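Local coordinates for protein MymaA.19257.a.B3 (Mycobacterium marinum, PDB 6Q10) that is of unknown function but is probably a secreted or membrane-anchored protein whose soluble part carries a LytR C-terminal-type domain, consistent with a cell-envelope role, at residues E18-T23 against A90-A95; G42-V47 against P59-D64; D103-A106 against V110-V113. All blocks are in the same frame, centred on the assembly; numbering follows the deposited sequence.

Contact 1: residues E18-T23 against A90-A95; sequences EMTDVT and AVWLVA
Met19 packs against the six-membered ring of Trp92, and Thr20 meets the same ring beside it. In Met19, CG lies anti to the backbone N (chi1 -175°), which carries it towards the indole. Met19 CG reaches Trp92 CE3 at 3.2 Å. Met19 CB follows at 3.4 Å from Trp92 CZ3. Both are short separations for carbon atoms, so the packing here is tight. The methylene comes to the ring obliquely, and the two side chains run past each other in opposite directions. Beyond CG the methionine chain bends twice, and its end turns away from segment 90-95.

The backbone N of Thr20 lies at the edge of the ring, near its plane, 3.8 Å from Trp92 CZ3. The hydroxyl adds a looser touch, with Thr20 OG1 at 3.9 Å from Trp92 CH2. That hydroxyl has its polar partner elsewhere, in a hydrogen bond to Arg16 O one turn back along helix 16-20. No hydrogen bond joins the two segments, and the contact rests on the buried indole.

The contact joins the short helix 16-20 to the C-terminal part of helix 85-94. Met19 also touches Ala89 of that helix. Helix 144-153 packs against both partners: His151 stacks on the Trp92 ring, and Thr20 leans on Ala148 and His151.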
# COMPACT_ATOMS: atom_id res chain seq x y z
N GLU A 18 4.27 6.43 -13.17
CA GLU A 18 2.94 5.97 -13.55
C GLU A 18 2.00 5.97 -12.36
O GLU A 18 0.86 6.45 -12.46
CB GLU A 18 3.02 4.58 -14.17
CG GLU A 18 1.62 4.03 -14.49
CD GLU A 18 1.66 2.75 -15.30
OE1 GLU A 18 2.77 2.26 -15.59
OE2 GLU A 18 0.57 2.23 -15.64
N MET A 19 2.46 5.48 -11.20
CA MET A 19 1.51 5.37 -10.09
C MET A 19 1.14 6.72 -9.49
O MET A 19 0.07 6.86 -8.90
CB MET A 19 2.07 4.46 -9.00
CG MET A 19 1.06 4.18 -7.85
SD MET A 19 -0.45 3.26 -8.27
CE MET A 19 0.52 2.13 -9.21
N THR A 20 2.02 7.73 -9.59
CA THR A 20 1.68 9.04 -9.05
C THR A 20 0.45 9.63 -9.72
O THR A 20 -0.28 10.41 -9.09
CB THR A 20 2.87 9.97 -9.21
OG1 THR A 20 3.94 9.47 -8.41
CG2 THR A 20 2.53 11.38 -8.75
N ASP A 21 0.15 9.22 -10.95
CA ASP A 21 -1.01 9.75 -11.65
C ASP A 21 -2.30 9.01 -11.34
O ASP A 21 -3.36 9.41 -11.84
CB ASP A 21 -0.76 9.71 -13.16
CG ASP A 21 0.21 10.80 -13.61
OD1 ASP A 21 0.35 11.81 -12.88
OD2 ASP A 21 0.82 10.64 -14.69
N VAL A 22 -2.27 7.96 -10.52
CA VAL A 22 -3.47 7.21 -10.18
C VAL A 22 -4.18 7.88 -9.00
O VAL A 22 -3.56 8.17 -7.97
CB VAL A 22 -3.12 5.75 -9.86
CG1 VAL A 22 -4.38 4.98 -9.35
CG2 VAL A 22 -2.49 5.08 -11.08
N THR A 23 -5.46 8.14 -9.15
CA THR A 23 -6.23 8.67 -8.03
C THR A 23 -6.44 7.58 -6.99
O THR A 23 -6.99 6.51 -7.33
CB THR A 23 -7.58 9.20 -8.49
OG1 THR A 23 -7.35 10.24 -9.45
CG2 THR A 23 -8.34 9.76 -7.32
N ALA A 90 -3.66 4.07 -2.83
CA ALA A 90 -3.98 4.45 -1.45
C ALA A 90 -2.99 3.82 -0.47
O ALA A 90 -2.50 4.50 0.44
CB ALA A 90 -5.43 4.03 -1.11
N VAL A 91 -2.71 2.52 -0.63
CA VAL A 91 -1.72 1.87 0.23
C VAL A 91 -0.36 2.54 0.08
O VAL A 91 0.38 2.71 1.06
CB VAL A 91 -1.65 0.37 -0.08
CG1 VAL A 91 -0.60 -0.30 0.80
CG2 VAL A 91 -3.03 -0.28 0.16
N TRP A 92 -0.01 2.93 -1.15
CA TRP A 92 1.32 3.50 -1.38
C TRP A 92 1.54 4.82 -0.65
O TRP A 92 2.68 5.20 -0.39
CB TRP A 92 1.51 3.65 -2.90
CG TRP A 92 2.89 3.85 -3.41
CD1 TRP A 92 4.04 3.27 -2.97
CD2 TRP A 92 3.26 4.70 -4.50
NE1 TRP A 92 5.11 3.70 -3.74
CE2 TRP A 92 4.65 4.60 -4.67
CE3 TRP A 92 2.54 5.57 -5.33
CZ2 TRP A 92 5.33 5.32 -5.66
CZ3 TRP A 92 3.22 6.27 -6.31
CH2 TRP A 92 4.59 6.13 -6.46
N LEU A 93 0.45 5.54 -0.34
CA LEU A 93 0.57 6.75 0.47
C LEU A 93 1.20 6.46 1.83
O LEU A 93 1.99 7.26 2.33
CB LEU A 93 -0.82 7.36 0.68
CG LEU A 93 -1.45 7.91 -0.58
CD1 LEU A 93 -2.92 8.21 -0.28
CD2 LEU A 93 -0.72 9.18 -1.07
N VAL A 94 0.81 5.34 2.46
CA VAL A 94 1.27 5.05 3.81
C VAL A 94 2.40 4.03 3.82
O VAL A 94 3.02 3.83 4.87
CB VAL A 94 0.10 4.61 4.71
CG1 VAL A 94 -0.87 5.81 4.91
CG2 VAL A 94 -0.66 3.41 4.11
N ALA A 95 2.72 3.43 2.67
CA ALA A 95 3.91 2.58 2.52
C ALA A 95 4.70 3.06 1.31
O ALA A 95 4.86 2.34 0.32
CB ALA A 95 3.50 1.12 2.37

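Contact 2: residues G42-V47 against P59-D64; sequences GQAADV and PTAAND
Ala44 and Ala45 have helical backbone torsions, whereas Ala61 is extended (phi -143°, psi 128°), and the strand's alternation puts its methyl on the helix side while that of Ala62 points away. None of the three has a rotatable side chain, so the backbone alone sets where the methyl groups lie. The methyl groups of Ala44 and Ala61 point at each other's segment, and their CB atoms meet at 3.9 Å. Ala45 is turned less directly, and its CB comes to 4.3 Å from Ala61 CB.

The Ala61 methyl also rests against the peptide that links the two helix residues. It is 3.6 Å from Ala44 O and equally 3.6 Å from Ala45 N. These are van der Waals contacts of a methyl with a polar peptide group, and no hydrogen bond crosses between the segments. The Ala44 methyl reaches further along the strand, to Ala62 O at 3.8 Å. Ala62 therefore contributes through its carbonyl.

Small side chains permit a close approach. The CA atoms of Ala45 and Ala61 are 5.2 Å apart, and the axes of helix 43-47 and strand 60-63 come within 7.0 Å. The two run nearly antiparallel, at 164°. Gly42 takes the N-cap position, and its carbonyl accepts a hydrogen bond from Asp46 N in the first turn.

The contact belongs to the beta-alpha-beta unit of strand 32-36, helix 43-54 and strand 60-63. Ala44 also touches Val34, and Ala61 also touches Ala48. Strand 60-63 forms an outer edge of the sheet within this chain, hydrogen-bonded through Thr60 and Ala62 to the neighbouring parallel strand 32-36.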
# COMPACT_ATOMS: atom_id res chain seq x y z
N GLY A 42 3.98 -11.34 14.16
CA GLY A 42 2.84 -10.47 14.37
C GLY A 42 2.87 -9.18 13.59
O GLY A 42 1.92 -8.38 13.70
N GLN A 43 3.88 -8.93 12.75
CA GLN A 43 3.95 -7.63 12.10
C GLN A 43 2.82 -7.41 11.11
O GLN A 43 2.31 -6.29 10.98
CB GLN A 43 5.28 -7.42 11.41
CG GLN A 43 5.45 -5.96 11.03
CD GLN A 43 6.81 -5.67 10.47
OE1 GLN A 43 7.42 -6.53 9.83
NE2 GLN A 43 7.29 -4.46 10.69
N ALA A 44 2.43 -8.44 10.36
CA ALA A 44 1.33 -8.23 9.42
C ALA A 44 0.04 -7.90 10.16
O ALA A 44 -0.72 -7.04 9.71
CB ALA A 44 1.12 -9.44 8.50
N ALA A 45 -0.22 -8.56 11.29
CA ALA A 45 -1.42 -8.25 12.06
C ALA A 45 -1.37 -6.82 12.60
O ALA A 45 -2.39 -6.12 12.62
CB ALA A 45 -1.59 -9.25 13.20
N ASP A 46 -0.19 -6.39 13.07
CA ASP A 46 -0.04 -5.03 13.58
C ASP A 46 -0.33 -4.02 12.49
O ASP A 46 -1.06 -3.04 12.72
CB ASP A 46 1.37 -4.81 14.12
CG ASP A 46 1.66 -5.63 15.35
OD1 ASP A 46 0.70 -6.00 16.04
OD2 ASP A 46 2.86 -5.88 15.61
N VAL A 47 0.22 -4.23 11.29
CA VAL A 47 0.04 -3.26 10.22
C VAL A 47 -1.39 -3.28 9.71
O VAL A 47 -1.98 -2.23 9.42
CB VAL A 47 1.07 -3.50 9.09
CG1 VAL A 47 0.74 -2.66 7.83
CG2 VAL A 47 2.46 -3.17 9.60
N PRO A 59 -8.18 -4.93 6.81
CA PRO A 59 -7.30 -5.78 6.00
C PRO A 59 -7.10 -7.13 6.65
O PRO A 59 -7.31 -7.32 7.85
CB PRO A 59 -5.99 -4.99 5.95
CG PRO A 59 -6.37 -3.62 6.22
CD PRO A 59 -7.48 -3.70 7.22
N THR A 60 -6.69 -8.08 5.83
CA THR A 60 -6.36 -9.41 6.33
C THR A 60 -4.87 -9.44 6.68
O THR A 60 -4.11 -8.52 6.34
CB THR A 60 -6.74 -10.47 5.30
OG1 THR A 60 -5.81 -10.42 4.22
CG2 THR A 60 -8.12 -10.24 4.76
N ALA A 61 -4.45 -10.47 7.41
CA ALA A 61 -3.03 -10.57 7.74
C ALA A 61 -2.58 -12.02 7.71
O ALA A 61 -3.18 -12.88 8.39
CB ALA A 61 -2.72 -9.99 9.13
N ALA A 62 -1.50 -12.28 6.98
CA ALA A 62 -1.03 -13.66 6.84
C ALA A 62 0.45 -13.64 6.48
O ALA A 62 1.10 -12.59 6.43
CB ALA A 62 -1.83 -14.39 5.77
N ASN A 63 1.00 -14.83 6.22
CA ASN A 63 2.37 -14.92 5.73
C ASN A 63 2.41 -14.84 4.20
O ASN A 63 1.50 -15.28 3.51
CB ASN A 63 3.02 -16.22 6.18
CG ASN A 63 3.44 -16.22 7.66
OD1 ASN A 63 3.46 -15.18 8.29
ND2 ASN A 63 3.80 -17.40 8.18
N ASP A 64 3.49 -14.27 3.67
CA ASP A 64 3.65 -14.21 2.21
C ASP A 64 4.13 -15.54 1.65
O ASP A 64 5.21 -16.01 2.04
CB ASP A 64 4.65 -13.13 1.84
CG ASP A 64 4.93 -13.09 0.35
OD1 ASP A 64 4.03 -13.49 -0.42
OD2 ASP A 64 6.04 -12.68 -0.04

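Contact 3: residues D103-A106 against V110-V113; sequences DGRA and VDLV
Arg105 reaches from a loop to Asp111 on strand 110-113 and grips Asp103 on the way. Its course starts at CB, close to Asp103 OD1. The first torsion (chi1 72°) tucks CG between the backbone N and the carbonyl carbon, and CG runs on past the same carboxylate oxygen. A bend about the CG-CD bond then brings NE round to Asp103. Arg105 NE donates to Asp103 OD1 at 3.0 Å, almost straight at 173° and in the guanidinium plane. Asp103 OD1 receives it on its syn lone pair.

From CZ the group forks. NH2 serves two acids. It meets Asp103 OD2 at 2.8 Å, completing a side-on, two-nitrogen grip, and it meets Asp111 OD2 at 2.9 Å. The Asp111 oxygen lies near the guanidinium plane, yet the nitrogen stands well above the Asp111 carboxylate plane; the two flat groups are turned 61° apart. Arg105 NH1 adds a weak, long bond to Asp111 OD1 at 3.4 Å. It is also hydrogen-bonded to Ser109 OG.

Asp103 OD1 has a second donor, Arg105 N at 3.2 Å, which makes an Asx turn. The turn sets the carboxylate, and the side-on grip by NE and NH2 then holds the guanidinium's rotation. Asp103 OD2 and Asp111 OD2 remain 5.1 Å apart, and the positive charge between them probably eases their proximity. Arg33 forms a further salt bridge to Asp111 OD1, so two arginines share that carboxylate.

The network ties the loop between strands 99-102 and 110-114 to the start of the latter strand. Strand 110-114 lies inside the mixed sheet, antiparallel to strand 76-80 and parallel to strand 32-36. The CB of Val110 points away from segment 103-106, and its side chain packs on Ile78 and Phe80 of strand 76-80 and on Thr87 of helix 85-94.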
# COMPACT_ATOMS: atom_id res chain seq x y z
N ASP A 103 0.71 -7.85 -10.88
CA ASP A 103 0.92 -9.27 -11.07
C ASP A 103 -0.17 -9.90 -11.92
O ASP A 103 -0.20 -11.12 -12.06
CB ASP A 103 1.07 -9.99 -9.72
CG ASP A 103 -0.22 -10.03 -8.90
OD1 ASP A 103 -1.27 -9.49 -9.31
OD2 ASP A 103 -0.16 -10.64 -7.81
N GLY A 104 -1.01 -9.09 -12.54
CA GLY A 104 -1.95 -9.59 -13.51
C GLY A 104 -3.19 -10.22 -12.92
O GLY A 104 -3.98 -10.79 -13.68
N ARG A 105 -3.39 -10.13 -11.62
CA ARG A 105 -4.59 -10.72 -11.03
C ARG A 105 -5.84 -10.04 -11.57
O ARG A 105 -5.82 -8.86 -11.94
CB ARG A 105 -4.55 -10.63 -9.50
CG ARG A 105 -4.77 -9.20 -8.95
CD ARG A 105 -4.63 -9.16 -7.45
NE ARG A 105 -3.24 -9.40 -7.06
CZ ARG A 105 -2.84 -9.49 -5.80
NH1 ARG A 105 -3.73 -9.36 -4.81
NH2 ARG A 105 -1.57 -9.76 -5.53
N ALA A 106 -6.95 -10.79 -11.58
CA ALA A 106 -8.17 -10.32 -12.22
C ALA A 106 -9.10 -9.57 -11.27
O ALA A 106 -10.00 -8.88 -11.75
CB ALA A 106 -8.94 -11.48 -12.85
N VAL A 110 -5.44 -6.17 -3.19
CA VAL A 110 -4.08 -5.66 -3.17
C VAL A 110 -3.34 -6.27 -1.99
O VAL A 110 -3.88 -6.33 -0.88
CB VAL A 110 -4.11 -4.13 -3.06
CG1 VAL A 110 -2.70 -3.60 -2.86
CG2 VAL A 110 -4.77 -3.54 -4.32
N ASP A 111 -2.10 -6.74 -2.23
CA ASP A 111 -1.27 -7.26 -1.15
C ASP A 111 -0.21 -6.24 -0.78
O ASP A 111 0.58 -5.83 -1.64
CB ASP A 111 -0.60 -8.56 -1.58
CG ASP A 111 -1.60 -9.65 -1.99
OD1 ASP A 111 -2.74 -9.62 -1.52
OD2 ASP A 111 -1.23 -10.54 -2.79
N LEU A 112 -0.16 -5.85 0.50
CA LEU A 112 0.94 -5.07 1.07
C LEU A 112 1.87 -6.08 1.73
O LEU A 112 1.49 -6.75 2.69
CB LEU A 112 0.44 -4.05 2.09
CG LEU A 112 1.55 -3.38 2.88
CD1 LEU A 112 2.52 -2.60 1.97
CD2 LEU A 112 0.88 -2.45 3.91
N VAL A 113 3.06 -6.26 1.14
CA VAL A 113 4.01 -7.28 1.57
C VAL A 113 5.10 -6.59 2.38
O VAL A 113 5.80 -5.72 1.86
CB VAL A 113 4.61 -8.01 0.37
CG1 VAL A 113 5.45 -9.21 0.86
CG2 VAL A 113 3.48 -8.48 -0.55

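Overall arrangement
The contacts spread through one compact domain. Contacts 1 and 2 lie on opposite sides of the chain's centre, with their own centres about 20 Å apart. The centre of contact 3 is about 14 Å from that of contact 1 and about 15 Å from that of contact 2, yet it touches both. Leu112 links them: it packs on Val91 and Ala95 of contact 1 and on Val47 of contact 2. Contacts 2 and 3 reach the same mixed sheet. Contact 1 ties helix 16-20 to helix 85-94, and through Val91 of that helix to the sheet. Along the chain, contact 2 falls between the two segments of contact 1, and contact 3 follows.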